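Local atomic coordinates of glucose-1-phosphate uridylyltransferase (Sphingomonas elodea, PDB entry 2UX8), a protein that binds alpha-D-glucose 1-phosphate and probably transfers the uridylyl group of UTP to it, giving UDP-alpha-D-glucose and diphosphate. Residues C[35-39]-C[70-74]; C[148-154]-C[255-259]; C[193-197]-C[243-247]. All blocks are in the same frame, centred on the assembly; numbering follows the deposited sequence.

How the contacts relate
Along the chain, contact 1 is complete before contact 2 begins, while both segments of contact 3 fall between the two segments of contact 2. Contact 1 lies across the centre of the chain from the other two: its centre is about 26 Å from that of contact 2 and about 33 Å from that of contact 3. Contacts 2 and 3 have centres about 20 Å apart and meet the same mixed sheet through neighbouring antiparallel strands, 252-256 and 191-198. Helix 240-244 of contact 3 leads on to strand 252-256 of contact 2. All segments belong to the nucleotidyl transferase region. Each contact has a side chain about 6 to 11 Å from the bound glucose 1-phosphate.

Contact 1: C[35-39]-C[70-74]; sequences MPKEM and GKSAL
Lys-71 NZ is gripped by several groups, among them Glu-38 across the contact. Lys-71 NZ forms a salt bridge with Glu-38 OE1 at 3.3 Å; the hydrogen bond within it is weak. A water accepts from Lys-71 NZ at 2.9 Å. The backbone carbonyl of Gly-23 is a further acceptor. The same water accepts from Lys-37 N at 3.0 Å and so bridges the two segments. Segment 35-39 carries the Pro-Lys pair (Pro-36, Lys-37) that ends the glycine-rich signature loop of sugar nucleotidyltransferases. Here it packs on the start of helix 72-77, in the alpha/beta fold of this family. Residues 37-39 form a short 3-10 turn, closed by a bond from Met-39 N to Pro-36 O. The side chain of Lys-71 runs almost straight past Pro-36 in the opposite direction. A bend at its last torsion, chi4 -61°, sets the ammonium beside the carboxylate. Glu-38 meets this chain at about a right angle. It also bends, at chi2 (89°), and the carboxylate is carried back toward the lysine. A negative charge so near a buried ammonium would be expected to help keep the lysine protonated. The apolar half of the contact centres on Leu-74 CD1. Leu-74 CD1 sits 3.7 Å from Pro-36 CB and 3.9 Å from Met-39 CG, and it also lies beside the Glu-38 chain. Ile-48 and Val-21 add to the packing around Leu-74 and Glu-38. Lys-37 leads off elsewhere, with NZ in a salt bridge to Asp-141, and its side chain is about 9 Å from the bound glucose 1-phosphate. Met-39, bent at chi2 and chi3, slides past Leu-74 in the opposite direction. Met-39 CE ends 4.2 Å from Ala-73 CB.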
# COMPACT_ATOMS: atom_id res chain seq x y z
N MET C 35 6.27 2.53 10.06
CA MET C 35 7.24 1.52 9.64
C MET C 35 7.12 0.30 10.53
O MET C 35 7.09 0.42 11.75
CB MET C 35 8.67 2.05 9.79
CG MET C 35 9.26 2.74 8.58
SD MET C 35 9.29 1.76 7.03
CE MET C 35 9.91 0.21 7.59
N PRO C 36 7.04 -0.89 9.93
CA PRO C 36 6.94 -2.07 10.78
C PRO C 36 8.20 -2.18 11.63
O PRO C 36 9.32 -1.97 11.15
CB PRO C 36 6.82 -3.21 9.78
CG PRO C 36 6.18 -2.55 8.58
CD PRO C 36 6.88 -1.23 8.51
N LYS C 37 8.02 -2.47 12.91
CA LYS C 37 9.11 -2.64 13.86
C LYS C 37 10.06 -3.71 13.34
O LYS C 37 11.28 -3.60 13.47
CB LYS C 37 8.50 -3.07 15.19
CG LYS C 37 9.43 -3.75 16.14
CD LYS C 37 10.40 -2.78 16.76
CE LYS C 37 11.20 -3.46 17.85
NZ LYS C 37 10.35 -3.96 18.97
N GLU C 38 9.49 -4.74 12.73
CA GLU C 38 10.26 -5.85 12.21
C GLU C 38 11.17 -5.46 11.06
O GLU C 38 12.02 -6.24 10.62
CB GLU C 38 9.32 -6.97 11.75
CG GLU C 38 8.38 -7.52 12.83
CD GLU C 38 7.06 -6.77 12.93
OE1 GLU C 38 6.72 -6.03 11.99
OE2 GLU C 38 6.34 -6.92 13.94
N MET C 39 10.99 -4.24 10.56
CA MET C 39 11.80 -3.76 9.45
C MET C 39 12.95 -2.89 9.90
O MET C 39 13.76 -2.47 9.07
CB MET C 39 10.93 -2.99 8.47
CG MET C 39 9.94 -3.82 7.72
SD MET C 39 10.76 -4.99 6.67
CE MET C 39 11.41 -3.92 5.44
N GLY C 70 -0.66 -2.21 8.77
CA GLY C 70 0.24 -1.41 7.93
C GLY C 70 1.60 -2.04 7.64
O GLY C 70 2.62 -1.37 7.77
N LYS C 71 1.64 -3.30 7.21
CA LYS C 71 2.92 -3.93 6.99
C LYS C 71 3.23 -4.49 5.61
O LYS C 71 3.72 -5.62 5.50
CB LYS C 71 3.11 -5.00 8.06
CG LYS C 71 2.95 -4.43 9.44
CD LYS C 71 2.90 -5.51 10.50
CE LYS C 71 2.83 -4.87 11.88
NZ LYS C 71 4.04 -4.04 12.14
N SER C 72 2.98 -3.70 4.58
CA SER C 72 3.24 -4.14 3.21
C SER C 72 4.74 -4.30 2.95
O SER C 72 5.17 -5.14 2.16
CB SER C 72 2.69 -3.12 2.21
OG SER C 72 1.57 -2.45 2.74
N ALA C 73 5.53 -3.46 3.62
CA ALA C 73 6.97 -3.50 3.46
C ALA C 73 7.53 -4.90 3.70
O ALA C 73 8.43 -5.35 2.99
CB ALA C 73 7.61 -2.51 4.42
N LEU C 74 6.98 -5.58 4.69
CA LEU C 74 7.43 -6.92 5.00
C LEU C 74 7.19 -7.83 3.83
O LEU C 74 7.97 -8.74 3.56
CB LEU C 74 6.68 -7.47 6.21
CG LEU C 74 7.53 -7.75 7.44
CD1 LEU C 74 7.39 -6.62 8.45
CD2 LEU C 74 7.07 -9.04 8.05
O HOH W 1 5.36 -2.54 14.21

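Contact 2: C[148-154]-C[255-259]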
# COMPACT_ATOMS: atom_id res chain seq x y z
N PRO C 148 26.42 -21.57 14.86
CA PRO C 148 25.35 -21.42 13.88
C PRO C 148 24.26 -20.55 14.47
O PRO C 148 24.36 -20.12 15.61
CB PRO C 148 24.85 -22.86 13.70
CG PRO C 148 26.02 -23.69 14.06
CD PRO C 148 26.56 -22.97 15.26
N GLY C 149 23.22 -20.29 13.69
CA GLY C 149 22.13 -19.48 14.17
C GLY C 149 21.37 -20.26 15.22
O GLY C 149 21.40 -21.49 15.24
N CYS C 150 20.70 -19.55 16.11
CA CYS C 150 19.94 -20.18 17.17
C CYS C 150 19.04 -21.32 16.71
O CYS C 150 19.04 -22.40 17.30
CB CYS C 150 19.11 -19.13 17.88
SG CYS C 150 18.43 -19.69 19.44
N LEU C 151 18.28 -21.11 15.64
CA LEU C 151 17.38 -22.17 15.18
C LEU C 151 18.12 -23.42 14.73
O LEU C 151 17.64 -24.54 14.95
CB LEU C 151 16.48 -21.64 14.07
CG LEU C 151 14.97 -21.93 14.16
CD1 LEU C 151 14.61 -23.10 13.26
CD2 LEU C 151 14.57 -22.18 15.61
N LYS C 152 19.27 -23.25 14.10
CA LYS C 152 20.05 -24.39 13.64
C LYS C 152 20.55 -25.18 14.85
O LYS C 152 20.45 -26.40 14.88
CB LYS C 152 21.23 -23.96 12.78
CG LYS C 152 22.07 -25.13 12.28
CD LYS C 152 21.22 -26.10 11.46
CE LYS C 152 21.84 -27.49 11.35
NZ LYS C 152 23.17 -27.47 10.72
N GLN C 153 21.07 -24.49 15.86
CA GLN C 153 21.54 -25.17 17.06
C GLN C 153 20.39 -25.94 17.67
O GLN C 153 20.55 -27.07 18.13
CB GLN C 153 22.07 -24.16 18.08
CG GLN C 153 23.23 -23.33 17.56
CD GLN C 153 23.85 -22.44 18.61
OE1 GLN C 153 24.62 -21.54 18.29
NE2 GLN C 153 23.54 -22.70 19.87
N MET C 154 19.21 -25.34 17.65
CA MET C 154 18.02 -25.96 18.21
C MET C 154 17.55 -27.17 17.44
O MET C 154 17.16 -28.18 18.04
CB MET C 154 16.88 -24.95 18.31
CG MET C 154 16.95 -24.10 19.55
SD MET C 154 15.61 -22.94 19.67
CE MET C 154 14.29 -23.96 20.23
N VAL C 255 16.91 -24.98 25.43
CA VAL C 255 18.20 -24.97 24.76
C VAL C 255 18.92 -23.65 25.03
O VAL C 255 18.33 -22.58 24.90
CB VAL C 255 18.03 -25.13 23.25
CG1 VAL C 255 19.39 -25.22 22.59
CG2 VAL C 255 17.21 -26.38 22.95
N THR C 256 20.18 -23.73 25.43
CA THR C 256 20.93 -22.51 25.68
C THR C 256 21.73 -22.22 24.41
O THR C 256 22.39 -23.10 23.85
CB THR C 256 21.85 -22.65 26.91
OG1 THR C 256 22.66 -23.82 26.78
CG2 THR C 256 21.02 -22.76 28.18
N PHE C 257 21.63 -20.98 23.97
CA PHE C 257 22.27 -20.52 22.75
C PHE C 257 23.77 -20.25 22.85
O PHE C 257 24.22 -19.57 23.76
CB PHE C 257 21.53 -19.27 22.26
CG PHE C 257 22.09 -18.68 21.00
CD1 PHE C 257 22.30 -19.47 19.88
CD2 PHE C 257 22.37 -17.32 20.94
CE1 PHE C 257 22.79 -18.91 18.69
CE2 PHE C 257 22.85 -16.74 19.77
CZ PHE C 257 23.06 -17.53 18.64
N GLN C 258 24.51 -20.78 21.88
CA GLN C 258 25.96 -20.59 21.81
C GLN C 258 26.18 -19.28 21.05
O GLN C 258 26.52 -19.28 19.86
CB GLN C 258 26.59 -21.73 21.05
CG GLN C 258 26.03 -23.07 21.43
CD GLN C 258 26.77 -23.69 22.58
OE1 GLN C 258 27.52 -24.64 22.39
NE2 GLN C 258 26.57 -23.16 23.78
N GLY C 259 25.95 -18.18 21.74
CA GLY C 259 26.12 -16.87 21.14
C GLY C 259 25.45 -15.89 22.07
O GLY C 259 25.07 -16.26 23.18
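Cys-150 CB lies over one face of the Phe-257 ring, 4.1 Å from the centroid and 27° off the ring normal. This is a CH-pi contact. The sulfur follows obliquely, with Cys-150 SG 4.5 Å from the centroid of Phe-257, a cysteine sulfur-aromatic contact. The other face of the ring has Gly-259 N above it, displaced toward the rim. At the edge, near the ring plane, Pro-148 O approaches Phe-257 CE1 at 3.7 Å. The Gln-153 chain is extended beyond CG and crosses Phe-257 at about a right angle. Its amide plane is turned 31° from the ring. One helical turn on from Cys-150, Met-154 CG packs on Val-255 CB at 4.0 Å.

Outside this layer, Gly-149 takes the N-cap position of helix 150-161. Hydrogen bonds from Gly-149 N to Glu-57 and from Leu-151 N to Glu-54 tie the first turn of this helix to helix 47-57. Val-255 is held by backbone bonds to Ile-166 and Ala-168 of strand 164-170. Cys-150 and Phe-257 both touch Cys-167 of that strand. Met-154 reaches Leu-165 of the same strand and Ile-217 of strand 215-218. Helix 150-161 thus packs against the parallel pair 164-170 and 252-256 and also on strand 215-218, the helix-on-sheet layering of the GT-A-type nucleotidyltransferase fold.

Contact 3: C[193-197]-C[243-247]; sequences EVKGL and MQRMI
Leu-197 and Ile-247, with Met-243 beside them, form the packed part of this contact. The first torsion of Leu-197, chi1 56°, places CG between the backbone N and the carbonyl carbon. From there its two methyls reach different neighbours. Leu-197 CD2 meets Ile-247 CD1 at 3.7 Å, while Leu-197 CD1 meets Met-243 CB at 4.1 Å. Met-243 and Leu-197 cross at about a right angle. Beyond this, Met-243 touches Phe-252 and Leu-218, and also Tyr-216, which lines the glucose 1-phosphate pocket. Its side chain is about 6 Å from the bound sugar phosphate. Val-194 is buried on this side too. It touches Phe-252 of strand 252-256 and shares a backbone hydrogen bond with it.

The strand partner here has a classic beta bulge: Lys-195 and Gly-196 both face Thr-183 of the neighbouring antiparallel strand. Ile-247 lies against the backbone at this irregularity. Ile-247 CD1 is 3.5 Å from Lys-195 O and 3.7 Å from Gly-196 CA. Its other branch, Ile-247 CG2, rests 3.6 Å from Val-194 O. These are van der Waals contacts between methyls and the strand backbone. They join segment 243-247, which leaves helix 240-244, to strand 191-198 of the mixed sheet.

Toward solvent the packing thins out. Gln-244 is partly exposed, and its side chain slides past that of Leu-197 in the opposite direction. The Gln-244 chain is bent at chi2, and its amide comes back alongside the strand. Gln-244 NE2 gives a hydrogen bond of 2.9 Å to Leu-197 O. The N-H...O angle of 144° leaves this bond somewhat bent. NE2 also lies 23° out of the carbonyl plane. Lys-195 points its CB away from segment 243-247 and is exposed.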
# COMPACT_ATOMS: atom_id res chain seq x y z
N GLU C 193 15.86 -30.11 30.97
CA GLU C 193 14.45 -30.47 31.06
C GLU C 193 13.55 -29.40 31.66
O GLU C 193 13.88 -28.79 32.67
CB GLU C 193 14.31 -31.75 31.89
CG GLU C 193 14.57 -33.03 31.13
CD GLU C 193 14.82 -34.21 32.03
OE1 GLU C 193 14.33 -34.21 33.18
OE2 GLU C 193 15.51 -35.15 31.59
N VAL C 194 12.40 -29.18 31.02
CA VAL C 194 11.44 -28.20 31.52
C VAL C 194 10.36 -29.00 32.23
O VAL C 194 9.64 -29.78 31.61
CB VAL C 194 10.80 -27.38 30.36
CG1 VAL C 194 10.49 -28.28 29.22
CG2 VAL C 194 9.52 -26.69 30.82
N LYS C 195 10.27 -28.83 33.55
CA LYS C 195 9.28 -29.55 34.34
C LYS C 195 8.04 -28.70 34.56
O LYS C 195 7.00 -29.19 34.98
CB LYS C 195 9.89 -29.96 35.69
CG LYS C 195 10.92 -31.09 35.58
CD LYS C 195 11.57 -31.38 36.92
CE LYS C 195 12.53 -32.57 36.84
NZ LYS C 195 13.32 -32.75 38.10
N GLY C 196 8.16 -27.41 34.25
CA GLY C 196 7.03 -26.52 34.42
C GLY C 196 7.36 -25.15 33.90
O GLY C 196 8.53 -24.82 33.67
N LEU C 197 6.33 -24.34 33.71
CA LEU C 197 6.53 -23.00 33.20
C LEU C 197 5.35 -22.10 33.50
O LEU C 197 4.20 -22.51 33.35
CB LEU C 197 6.81 -23.04 31.69
CG LEU C 197 5.81 -23.70 30.73
CD1 LEU C 197 6.47 -23.87 29.37
CD2 LEU C 197 5.40 -25.06 31.25
N MET C 243 1.79 -24.95 26.08
CA MET C 243 2.98 -25.78 26.11
C MET C 243 2.96 -26.57 27.41
O MET C 243 3.34 -27.74 27.45
CB MET C 243 4.22 -24.91 26.06
CG MET C 243 4.26 -24.05 24.84
SD MET C 243 5.85 -23.27 24.67
CE MET C 243 5.57 -21.76 25.60
N GLN C 244 2.51 -25.90 28.46
CA GLN C 244 2.35 -26.44 29.80
C GLN C 244 1.68 -27.81 29.73
O GLN C 244 2.23 -28.82 30.17
CB GLN C 244 1.43 -25.50 30.57
CG GLN C 244 2.07 -24.71 31.67
CD GLN C 244 2.36 -25.58 32.86
OE1 GLN C 244 1.61 -26.51 33.14
NE2 GLN C 244 3.43 -25.28 33.58
N ARG C 245 0.49 -27.81 29.15
CA ARG C 245 -0.30 -29.02 29.03
C ARG C 245 0.40 -30.14 28.32
O ARG C 245 -0.17 -31.20 28.12
CB ARG C 245 -1.63 -28.72 28.32
CG ARG C 245 -2.74 -28.34 29.26
CD ARG C 245 -3.96 -29.16 28.97
NE ARG C 245 -4.96 -28.38 28.26
CZ ARG C 245 -5.60 -28.80 27.18
NH1 ARG C 245 -5.33 -30.00 26.68
NH2 ARG C 245 -6.51 -28.02 26.61
N MET C 246 1.65 -29.91 27.94
CA MET C 246 2.39 -30.94 27.26
C MET C 246 3.73 -31.24 27.87
O MET C 246 4.70 -31.51 27.17
CB MET C 246 2.52 -30.63 25.78
CG MET C 246 1.20 -30.70 25.05
SD MET C 246 1.33 -30.97 23.29
CE MET C 246 3.05 -30.81 23.05
N ILE C 247 3.77 -31.18 29.19
CA ILE C 247 4.99 -31.50 29.91
C ILE C 247 5.03 -33.00 30.18
O ILE C 247 6.05 -33.66 29.99
CB ILE C 247 5.04 -30.78 31.27
CG1 ILE C 247 4.93 -29.28 31.09
CG2 ILE C 247 6.35 -31.09 31.97
CD1 ILE C 247 4.73 -28.52 32.38